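Local coordinates for putative periplasmic or exported protein (Salmonella enterica subsp. enterica serovar Typhimurium, PDB 4GQZ) that probably binds copper in the periplasm and contributes to copper resistance, at residues B[27-32]-B[113-118]; B[70-75]-B[88-93]; B[76-81]-B[152-157]. All blocks are in the same frame, centred on the assembly; numbering follows the deposited sequence.

Contact 1. Residues B[27-32]-B[113-118]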
loop_
_atom_site.group_PDB
_atom_site.type_symbol
_atom_site.label_atom_id
_atom_site.label_comp_id
_atom_site.label_asym_id
_atom_site.label_seq_id
_atom_site.Cartn_x
_atom_site.Cartn_y
_atom_site.Cartn_z
ATOM N N ILE B 27 14.212 -1.442 -3.226
ATOM C CA ILE B 27 14.835 -2.684 -3.670
ATOM C C ILE B 27 15.076 -2.676 -5.173
ATOM O O ILE B 27 16.181 -2.989 -5.642
ATOM C CB ILE B 27 13.998 -3.907 -3.272
ATOM C CG1 ILE B 27 13.891 -4.016 -1.748
ATOM C CG2 ILE B 27 14.632 -5.187 -3.789
ATOM C CD1 ILE B 27 13.112 -5.242 -1.296
ATOM N N ASP B 28 14.057 -2.317 -5.940
ATOM C CA ASP B 28 14.185 -2.310 -7.403
ATOM C C ASP B 28 15.266 -1.342 -7.851
ATOM O O ASP B 28 15.965 -1.584 -8.835
ATOM C CB ASP B 28 12.848 -1.924 -8.037
ATOM C CG ASP B 28 12.637 -2.554 -9.421
ATOM O OD1 ASP B 28 13.485 -3.356 -9.896
ATOM O OD2 ASP B 28 11.600 -2.252 -10.040
ATOM N N GLN B 29 15.422 -0.243 -7.120
ATOM C CA GLN B 29 16.321 0.806 -7.565
ATOM C C GLN B 29 17.701 0.699 -6.937
ATOM O O GLN B 29 18.529 1.585 -7.143
ATOM C CB GLN B 29 15.719 2.186 -7.282
ATOM C CG GLN B 29 14.442 2.489 -8.067
ATOM C CD GLN B 29 13.792 3.786 -7.628
ATOM O OE1 GLN B 29 14.481 4.711 -7.205
ATOM N NE2 GLN B 29 12.464 3.861 -7.720
ATOM N N THR B 30 17.957 -0.373 -6.188
ATOM C CA THR B 30 19.248 -0.490 -5.506
ATOM C C THR B 30 20.375 -0.519 -6.548
ATOM O O THR B 30 20.313 -1.265 -7.529
ATOM C CB THR B 30 19.322 -1.686 -4.511
ATOM O OG1 THR B 30 20.590 -1.680 -3.835
ATOM C CG2 THR B 30 19.190 -2.998 -5.230
ATOM N N PRO B 31 21.384 0.342 -6.366
ATOM C CA PRO B 31 22.480 0.430 -7.337
ATOM C C PRO B 31 23.565 -0.605 -7.071
ATOM O O PRO B 31 24.728 -0.238 -6.891
ATOM C CB PRO B 31 23.041 1.827 -7.082
ATOM C CG PRO B 31 22.833 2.025 -5.611
ATOM C CD PRO B 31 21.507 1.357 -5.302
ATOM N N GLN B 32 23.186 -1.873 -7.030
ATOM C CA GLN B 32 24.151 -2.963 -6.928
ATOM C C GLN B 32 23.926 -3.913 -8.087
ATOM O O GLN B 32 22.816 -4.001 -8.620
ATOM C CB GLN B 32 23.944 -3.762 -5.646
ATOM C CG GLN B 32 24.101 -3.006 -4.348
ATOM C CD GLN B 32 23.535 -3.806 -3.199
ATOM O OE1 GLN B 32 23.199 -4.980 -3.367
ATOM N NE2 GLN B 32 23.409 -3.182 -2.032
ATOM N N GLN B 113 14.433 7.548 -15.768
ATOM C CA GLN B 113 15.749 6.936 -15.892
ATOM C C GLN B 113 15.674 5.476 -15.468
ATOM O O GLN B 113 15.195 5.181 -14.375
ATOM C CB GLN B 113 16.706 7.666 -14.958
ATOM C CG GLN B 113 18.166 7.343 -15.161
ATOM C CD GLN B 113 18.802 8.224 -16.209
ATOM O OE1 GLN B 113 18.109 8.867 -17.005
ATOM N NE2 GLN B 113 20.125 8.271 -16.215
ATOM N N SER B 114 16.127 4.554 -16.318
ATOM C CA SER B 114 16.186 3.141 -15.920
ATOM C C SER B 114 17.163 2.979 -14.768
ATOM O O SER B 114 18.088 3.779 -14.620
ATOM C CB SER B 114 16.597 2.242 -17.088
ATOM O OG SER B 114 17.879 2.607 -17.583
ATOM N N TYR B 115 16.962 1.957 -13.945
ATOM C CA TYR B 115 17.818 1.756 -12.771
ATOM C C TYR B 115 19.050 0.940 -13.142
ATOM O O TYR B 115 19.236 0.574 -14.312
ATOM C CB TYR B 115 17.052 1.050 -11.645
ATOM C CG TYR B 115 15.625 1.533 -11.495
ATOM C CD1 TYR B 115 15.311 2.878 -11.626
ATOM C CD2 TYR B 115 14.591 0.636 -11.252
ATOM C CE1 TYR B 115 14.006 3.326 -11.516
ATOM C CE2 TYR B 115 13.276 1.073 -11.138
ATOM C CZ TYR B 115 12.994 2.422 -11.269
ATOM O OH TYR B 115 11.693 2.884 -11.154
ATOM N N ARG B 116 19.875 0.659 -12.137
ATOM C CA ARG B 116 21.095 -0.131 -12.285
ATOM C C ARG B 116 20.766 -1.507 -12.865
ATOM O O ARG B 116 21.565 -2.086 -13.610
ATOM C CB ARG B 116 21.785 -0.257 -10.917
ATOM C CG ARG B 116 22.972 -1.233 -10.866
ATOM C CD ARG B 116 24.039 -0.841 -11.868
ATOM N NE ARG B 116 24.652 -2.028 -12.463
ATOM C CZ ARG B 116 25.628 -2.721 -11.889
ATOM N NH1 ARG B 116 26.101 -2.334 -10.705
ATOM N NH2 ARG B 116 26.130 -3.799 -12.492
ATOM N N ASN B 117 19.576 -2.015 -12.543
ATOM C CA ASN B 117 19.154 -3.318 -13.038
ATOM C C ASN B 117 18.492 -3.274 -14.421
ATOM O O ASN B 117 17.992 -4.288 -14.900
ATOM C CB ASN B 117 18.256 -4.036 -12.017
ATOM C CG ASN B 117 16.871 -3.380 -11.864
ATOM O OD1 ASN B 117 16.615 -2.314 -12.411
ATOM N ND2 ASN B 117 15.985 -4.026 -11.107
ATOM N N GLY B 118 18.479 -2.100 -15.048
ATOM C CA GLY B 118 17.907 -1.958 -16.381
ATOM C C GLY B 118 16.392 -1.836 -16.444
ATOM O O GLY B 118 15.808 -1.774 -17.542
HETATM O O HOH W 1 18.559 -1.278 -9.921
HETATM O O HOH W 2 10.623 1.913 -8.604
HETATM O O HOH W 3 19.474 2.222 -9.581
HETATM O O HOH W 4 26.331 0.621 -9.729
#
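Gln29 crosses over one face of the Tyr115 ring, touching it with CG. Gln29 CG stands almost directly over the ring centre, 3.4 Å from the centroid of the Tyr115 ring, a CH-pi contact. Beyond CG the chain runs extended, and its amide is tilted 31° from the ring plane. Water 2 joins Gln29 NE2 to Tyr115 OH, which also bonds the backbone N of Gly121. At the ring's edge, in plane, sits Asp28 OD2, 3.9 Å from Tyr115 CE2.

Asp28 carries the direct polar bond. Asn117 ND2 donates to Asp28 OD1 over 2.9 Å, at an N-H...O angle of 152°. The acceptor lies close to the amide plane of Asn117, while the carboxylate stands almost square to it. Asp28 CG is anti to the backbone N (chi1 -150°), which brings the carboxylate to Asn117 although its CB does not point across. His81 also bonds OD1, and Tyr65 and Ser67 bond OD2, so this buried carboxylate is gripped from four residues and is probably held as the anion.

Arg116 CB packs on Pro31 CA at 3.7 Å. Waters fill in between the backbones. Water 1 donates to Asp28 O and Thr30 O and accepts from Asn117 N; water 3 links Gln29 O to Arg116 N. Gly118 N bonds Tyr115 O at 2.9 Å, closing a type I turn that presents both Tyr115 and Asn117.

The contact sets the C-terminal end of helix 20-28 and the chain leaving it against the loop between strands 111-113 and 120-125.

Contact 2. Residues B[70-75]-B[88-93]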
loop_
_atom_site.group_PDB
_atom_site.type_symbol
_atom_site.label_atom_id
_atom_site.label_comp_id
_atom_site.label_asym_id
_atom_site.label_seq_id
_atom_site.Cartn_x
_atom_site.Cartn_y
_atom_site.Cartn_z
ATOM N N PRO B 70 13.238 -1.981 -21.279
ATOM C CA PRO B 70 13.338 -1.907 -22.743
ATOM C C PRO B 70 14.628 -2.566 -23.217
ATOM O O PRO B 70 15.576 -2.698 -22.435
ATOM C CB PRO B 70 13.381 -0.403 -23.014
ATOM C CG PRO B 70 12.651 0.223 -21.817
ATOM C CD PRO B 70 13.111 -0.650 -20.652
ATOM N N TYR B 71 14.677 -2.980 -24.478
ATOM C CA TYR B 71 15.905 -3.562 -24.991
ATOM C C TYR B 71 16.138 -3.220 -26.453
ATOM O O TYR B 71 15.232 -2.760 -27.148
ATOM C CB TYR B 71 15.922 -5.075 -24.769
ATOM C CG TYR B 71 15.039 -5.883 -25.695
ATOM C CD1 TYR B 71 13.694 -6.075 -25.409
ATOM C CD2 TYR B 71 15.562 -6.492 -26.843
ATOM C CE1 TYR B 71 12.883 -6.830 -26.244
ATOM C CE2 TYR B 71 14.754 -7.252 -27.676
ATOM C CZ TYR B 71 13.423 -7.417 -27.366
ATOM O OH TYR B 71 12.603 -8.158 -28.190
ATOM N N GLU B 72 17.363 -3.433 -26.911
ATOM C CA GLU B 72 17.694 -3.159 -28.303
ATOM C C GLU B 72 18.076 -4.426 -29.038
ATOM O O GLU B 72 17.701 -4.621 -30.198
ATOM C CB GLU B 72 18.825 -2.137 -28.387
ATOM C CG GLU B 72 18.339 -0.716 -28.228
ATOM C CD GLU B 72 19.473 0.261 -28.107
ATOM O OE1 GLU B 72 20.450 -0.071 -27.410
ATOM O OE2 GLU B 72 19.388 1.349 -28.713
ATOM N N TRP B 73 18.816 -5.286 -28.349
ATOM C CA TRP B 73 19.360 -6.495 -28.955
ATOM C C TRP B 73 18.581 -7.742 -28.552
ATOM O O TRP B 73 17.884 -8.327 -29.382
ATOM C CB TRP B 73 20.840 -6.629 -28.577
ATOM C CG TRP B 73 21.534 -7.839 -29.128
ATOM C CD1 TRP B 73 21.251 -8.502 -30.292
ATOM C CD2 TRP B 73 22.619 -8.541 -28.516
ATOM N NE1 TRP B 73 22.109 -9.571 -30.441
ATOM C CE2 TRP B 73 22.961 -9.614 -29.367
ATOM C CE3 TRP B 73 23.331 -8.371 -27.322
ATOM C CZ2 TRP B 73 23.990 -10.515 -29.065
ATOM C CZ3 TRP B 73 24.361 -9.263 -27.024
ATOM C CH2 TRP B 73 24.679 -10.319 -27.895
ATOM N N ARG B 74 18.702 -8.152 -27.289
ATOM C CA ARG B 74 18.060 -9.384 -26.818
ATOM C C ARG B 74 17.306 -9.187 -25.519
ATOM O O ARG B 74 17.562 -8.230 -24.767
ATOM C CB ARG B 74 19.096 -10.493 -26.614
ATOM C CG ARG B 74 19.852 -10.858 -27.869
ATOM C CD ARG B 74 21.147 -11.575 -27.504
ATOM N NE ARG B 74 20.960 -13.003 -27.260
ATOM C CZ ARG B 74 20.928 -13.921 -28.224
ATOM N NH1 ARG B 74 21.056 -13.562 -29.499
ATOM N NH2 ARG B 74 20.758 -15.200 -27.912
ATOM N N THR B 75 16.371 -10.098 -25.253
ATOM C CA THR B 75 15.579 -10.037 -24.029
ATOM C C THR B 75 15.365 -11.429 -23.426
ATOM O O THR B 75 15.749 -12.440 -24.012
ATOM C CB THR B 75 14.214 -9.337 -24.271
ATOM O OG1 THR B 75 13.594 -9.021 -23.014
ATOM C CG2 THR B 75 13.291 -10.217 -25.083
ATOM N N GLY B 88 18.411 -6.122 -16.734
ATOM C CA GLY B 88 17.992 -5.713 -18.066
ATOM C C GLY B 88 19.190 -5.243 -18.879
ATOM O O GLY B 88 20.262 -4.942 -18.327
ATOM N N GLU B 89 18.994 -5.160 -20.194
ATOM C CA GLU B 89 20.044 -4.775 -21.131
ATOM C C GLU B 89 20.458 -3.308 -21.020
ATOM O O GLU B 89 21.580 -2.952 -21.383
ATOM C CB GLU B 89 19.571 -5.054 -22.566
ATOM C CG GLU B 89 20.679 -5.145 -23.613
ATOM C CD GLU B 89 20.146 -5.529 -24.986
ATOM O OE1 GLU B 89 19.596 -4.632 -25.678
ATOM O OE2 GLU B 89 20.286 -6.721 -25.363
HETATM N N MSE B 90 19.559 -2.446 -20.549
HETATM C CA MSE B 90 19.812 -1.005 -20.645
HETATM C C MSE B 90 19.771 -0.223 -19.321
HETATM O O MSE B 90 18.864 0.591 -19.112
HETATM C CB MSE B 90 18.829 -0.360 -21.632
HETATM C CG MSE B 90 18.677 -1.102 -22.953
HETATM SE SE MSE B 90 17.408 -0.233 -24.182
HETATM C CE MSE B 90 18.435 1.389 -24.616
ATOM N N PRO B 91 20.768 -0.433 -18.446
ATOM C CA PRO B 91 20.821 0.292 -17.171
ATOM C C PRO B 91 21.129 1.767 -17.345
ATOM O O PRO B 91 21.764 2.154 -18.332
ATOM C CB PRO B 91 21.991 -0.372 -16.440
ATOM C CG PRO B 91 22.842 -0.961 -17.542
ATOM C CD PRO B 91 21.835 -1.440 -18.544
ATOM N N ASN B 92 20.691 2.569 -16.379
ATOM C CA ASN B 92 21.006 3.997 -16.318
ATOM C C ASN B 92 20.866 4.751 -17.636
ATOM O O ASN B 92 21.755 5.509 -18.028
ATOM C CB ASN B 92 22.400 4.202 -15.723
ATOM C CG ASN B 92 22.503 3.670 -14.307
ATOM O OD1 ASN B 92 21.662 3.976 -13.458
ATOM N ND2 ASN B 92 23.522 2.855 -14.047
ATOM N N LYS B 93 19.745 4.543 -18.314
ATOM C CA LYS B 93 19.483 5.226 -19.572
ATOM C C LYS B 93 18.247 6.088 -19.397
ATOM O O LYS B 93 17.366 5.736 -18.636
ATOM C CB LYS B 93 19.274 4.210 -20.707
ATOM C CG LYS B 93 20.550 3.459 -21.151
ATOM C CD LYS B 93 21.574 4.421 -21.727
ATOM C CE LYS B 93 22.814 3.708 -22.284
ATOM N NZ LYS B 93 22.498 2.931 -23.513
HETATM O O HOH W 5 16.765 -2.698 -19.878
HETATM O O HOH W 6 21.208 -1.857 -25.592
#
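The carboxylate of Glu89 accepts hydrogen bonds from three backbone N-H groups of the loop 70-75. Glu72 N reaches Glu89 OE1 at 2.8 Å, nearly along the C-O bond direction. Trp73 N reaches the syn lone pair of Glu89 OE1 at 2.9 Å. Arg74 N goes to the other oxygen, Glu89 OE2, at 2.9 Å and is almost straight (175°); it approaches on the syn side, somewhat out of the carboxylate plane. Three successive amides thus hold the group at both oxygens and fix its rotation. They would probably stabilise its negative charge. Glu89 CG is anti to the backbone N (chi1 -161°) and the chain stays extended beyond it, which carries the carboxylate across to the loop.

Here a carboxylate held by backbone N-H groups joins two irregular loops of this CueP-family protein. One follows strand 63-68, the other precedes strand 94-101, and no strand pairing joins them here. Tyr71 also makes backbone bonds to Leu158 and Leu160, which ties the loop to the C-terminal chain.

Two waters add to the polar links. Water 5 donates to Pro70 O and accepts from Met90 N. Water 6 donates to both Glu72 OE1 and Glu89 OE1, and so lies between two acidic groups whose OE1 atoms stand 5.0 Å apart.

The apolar part rests on Met90, a selenomethionine. Its SE lies 3.7 Å from Tyr71 CA and also packs against Pro70 CB. The chain bends at its end, and CE comes to 3.7 Å from Glu72 OE1, with the two side chains crossing at about a right angle. Phe95 and Tyr136, from strands 94-101 and 129-136, and Leu160 also touch Met90.

Contact 3. Residues B[76-81]-B[152-157]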
loop_
_atom_site.group_PDB
_atom_site.type_symbol
_atom_site.label_atom_id
_atom_site.label_comp_id
_atom_site.label_asym_id
_atom_site.label_seq_id
_atom_site.Cartn_x
_atom_site.Cartn_y
_atom_site.Cartn_z
ATOM N N HIS B 76 14.777 -11.473 -22.239
ATOM C CA HIS B 76 14.484 -12.743 -21.582
ATOM C C HIS B 76 13.059 -12.689 -21.076
ATOM O O HIS B 76 12.566 -11.615 -20.758
ATOM C CB HIS B 76 15.459 -12.984 -20.434
ATOM C CG HIS B 76 16.895 -12.945 -20.853
ATOM N ND1 HIS B 76 17.591 -11.764 -21.017
ATOM C CD2 HIS B 76 17.756 -13.937 -21.176
ATOM C CE1 HIS B 76 18.826 -12.034 -21.402
ATOM N NE2 HIS B 76 18.953 -13.346 -21.503
ATOM N N PRO B 77 12.380 -13.845 -21.022
ATOM C CA PRO B 77 10.989 -13.861 -20.570
ATOM C C PRO B 77 10.884 -13.637 -19.071
ATOM O O PRO B 77 11.843 -13.865 -18.330
ATOM C CB PRO B 77 10.509 -15.264 -20.954
ATOM C CG PRO B 77 11.743 -16.098 -21.012
ATOM C CD PRO B 77 12.827 -15.167 -21.510
ATOM N N CYS B 78 9.715 -13.194 -18.633
ATOM C CA CYS B 78 9.527 -12.731 -17.266
ATOM C C CYS B 78 8.029 -12.708 -17.017
ATOM O O CYS B 78 7.276 -12.191 -17.845
ATOM C CB CYS B 78 10.092 -11.302 -17.150
ATOM S SG CYS B 78 10.437 -10.697 -15.475
ATOM N N PHE B 79 7.569 -13.269 -15.903
ATOM C CA PHE B 79 6.168 -13.073 -15.542
ATOM C C PHE B 79 6.050 -12.182 -14.301
ATOM O O PHE B 79 5.535 -11.059 -14.372
ATOM C CB PHE B 79 5.411 -14.391 -15.352
ATOM C CG PHE B 79 3.924 -14.202 -15.226
ATOM C CD1 PHE B 79 3.156 -13.880 -16.344
ATOM C CD2 PHE B 79 3.294 -14.303 -13.991
ATOM C CE1 PHE B 79 1.786 -13.681 -16.233
ATOM C CE2 PHE B 79 1.922 -14.101 -13.873
ATOM C CZ PHE B 79 1.171 -13.791 -14.993
ATOM N N ASN B 80 6.536 -12.677 -13.171
ATOM C CA ASN B 80 6.658 -11.836 -11.987
ATOM C C ASN B 80 8.082 -11.300 -11.860
ATOM O O ASN B 80 9.046 -12.057 -11.923
ATOM C CB ASN B 80 6.217 -12.599 -10.733
ATOM C CG ASN B 80 4.707 -12.704 -10.633
ATOM O OD1 ASN B 80 3.984 -11.809 -11.087
ATOM N ND2 ASN B 80 4.220 -13.796 -10.065
ATOM N N HIS B 81 8.207 -9.992 -11.691
ATOM C CA HIS B 81 9.518 -9.344 -11.678
ATOM C C HIS B 81 10.375 -9.752 -10.487
ATOM O O HIS B 81 9.920 -9.726 -9.350
ATOM C CB HIS B 81 9.352 -7.821 -11.686
ATOM C CG HIS B 81 10.648 -7.072 -11.659
ATOM N ND1 HIS B 81 11.692 -7.359 -12.508
ATOM C CD2 HIS B 81 11.060 -6.031 -10.894
ATOM C CE1 HIS B 81 12.697 -6.533 -12.267
ATOM N NE2 HIS B 81 12.337 -5.718 -11.291
ATOM N N GLN B 152 0.804 -9.836 -15.163
ATOM C CA GLN B 152 2.232 -9.927 -14.840
ATOM C C GLN B 152 2.769 -8.597 -14.339
ATOM O O GLN B 152 2.247 -7.542 -14.691
ATOM C CB GLN B 152 3.035 -10.365 -16.069
ATOM C CG GLN B 152 3.127 -9.289 -17.135
ATOM C CD GLN B 152 3.499 -9.831 -18.504
ATOM O OE1 GLN B 152 2.694 -9.788 -19.431
ATOM N NE2 GLN B 152 4.724 -10.329 -18.638
ATOM N N THR B 153 3.816 -8.651 -13.518
ATOM C CA THR B 153 4.429 -7.440 -12.994
ATOM C C THR B 153 5.720 -7.134 -13.744
ATOM O O THR B 153 6.388 -6.121 -13.487
ATOM C CB THR B 153 4.699 -7.578 -11.488
ATOM O OG1 THR B 153 5.599 -8.680 -11.242
ATOM C CG2 THR B 153 3.387 -7.820 -10.770
ATOM N N CYS B 154 6.064 -8.005 -14.687
ATOM C CA CYS B 154 7.296 -7.842 -15.431
ATOM C C CYS B 154 6.999 -7.794 -16.924
ATOM O O CYS B 154 6.331 -8.680 -17.460
ATOM C CB CYS B 154 8.247 -8.997 -15.114
ATOM S SG CYS B 154 9.914 -8.720 -15.689
ATOM N N LEU B 155 7.493 -6.755 -17.590
ATOM C CA LEU B 155 7.296 -6.590 -19.034
ATOM C C LEU B 155 8.666 -6.432 -19.695
ATOM O O LEU B 155 9.342 -5.411 -19.500
ATOM C CB LEU B 155 6.419 -5.363 -19.308
ATOM C CG LEU B 155 6.248 -4.975 -20.777
ATOM C CD1 LEU B 155 5.696 -6.141 -21.585
ATOM C CD2 LEU B 155 5.353 -3.761 -20.915
ATOM N N THR B 156 9.097 -7.437 -20.461
ATOM C CA THR B 156 10.401 -7.367 -21.121
ATOM C C THR B 156 10.270 -7.325 -22.642
ATOM O O THR B 156 11.263 -7.151 -23.347
ATOM C CB THR B 156 11.311 -8.552 -20.728
ATOM O OG1 THR B 156 10.594 -9.777 -20.913
ATOM C CG2 THR B 156 11.733 -8.458 -19.253
ATOM N N GLU B 157 9.043 -7.472 -23.137
ATOM C CA GLU B 157 8.788 -7.497 -24.583
ATOM C C GLU B 157 8.722 -6.089 -25.165
ATOM O O GLU B 157 7.696 -5.681 -25.704
ATOM C CB GLU B 157 7.480 -8.246 -24.892
ATOM C CG GLU B 157 7.536 -9.759 -24.607
ATOM C CD GLU B 157 6.163 -10.448 -24.686
ATOM O OE1 GLU B 157 6.090 -11.656 -24.358
ATOM O OE2 GLU B 157 5.160 -9.797 -25.075
#
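Cys78 and Cys154 point toward each other and are joined by a disulfide. Cys78 SG meets Cys154 SG at 2.1 Å, with a torsion of 93° about the S-S bond, close to the relaxed value. Both sulfurs lie anti to their backbone N. The bond fastens an irregular loop covalently to the short strand 154-155. Such a link suits a protein of the oxidising periplasm.

The ring of Phe79 lies over Gln152. Gln152 CB sits above one face, 3.8 Å from the centroid of the Phe79 ring and offset toward the rim, a CH-pi contact. CB of Phe79 points away from 152-157, but the ring comes back to it. The Gln152 amide is turned 27° from the ring plane. On the backbone side, Phe79 O accepts two weak bonds, from Thr153 N and Cys154 N.

The hydroxyl of Thr153 meets the backbone of 76-81. His81 N donates to Thr153 OG1 over 3.0 Å, nearly straight at 169°. The same hydroxyl is bonded to Ile42 O, so it bridges two backbones. His81 sends its ring away from the strand. Its NE2 bonds Asp28 OD1, its ring meets that of Phe119, and its ND1 is 3.9 Å from Cys154 SG.

At the other end, Thr156 OG1 donates to His76 O over 2.7 Å. The hydroxyl approaches tilted from the carbonyl plane. Thr156 CG2, on the same side chain, packs on Cys78 CB at 3.9 Å, beside the disulfide.

Strand 154-155 runs parallel to strand 63-68 at the border of a three-stranded mixed sheet. The loop 76-81 runs on into strand 81-82, which pairs antiparallel with 39-42, where His81 pairs with Ile42.

Overall arrangement
The three contacts form a connected cluster within the CueP family region. Contacts 1 and 2 have centres about 12 Å apart and are joined by Asn117 O to Gly88 N (2.6 Å) and Ser114 OG to Met90 O (2.7 Å), both probable hydrogen bonds. Contacts 1 and 3, about 16 Å between centres, meet where His81 NE2 reaches Asp28 OD1 at 3.0 Å. Contacts 2 and 3, about 13 Å between centres, are bridged by Thr75 OG1 and Thr156 O, 3.0 Å apart. Along the chain, contact 2 lies inside the loop closed by contact 1, while contact 3 crosses both.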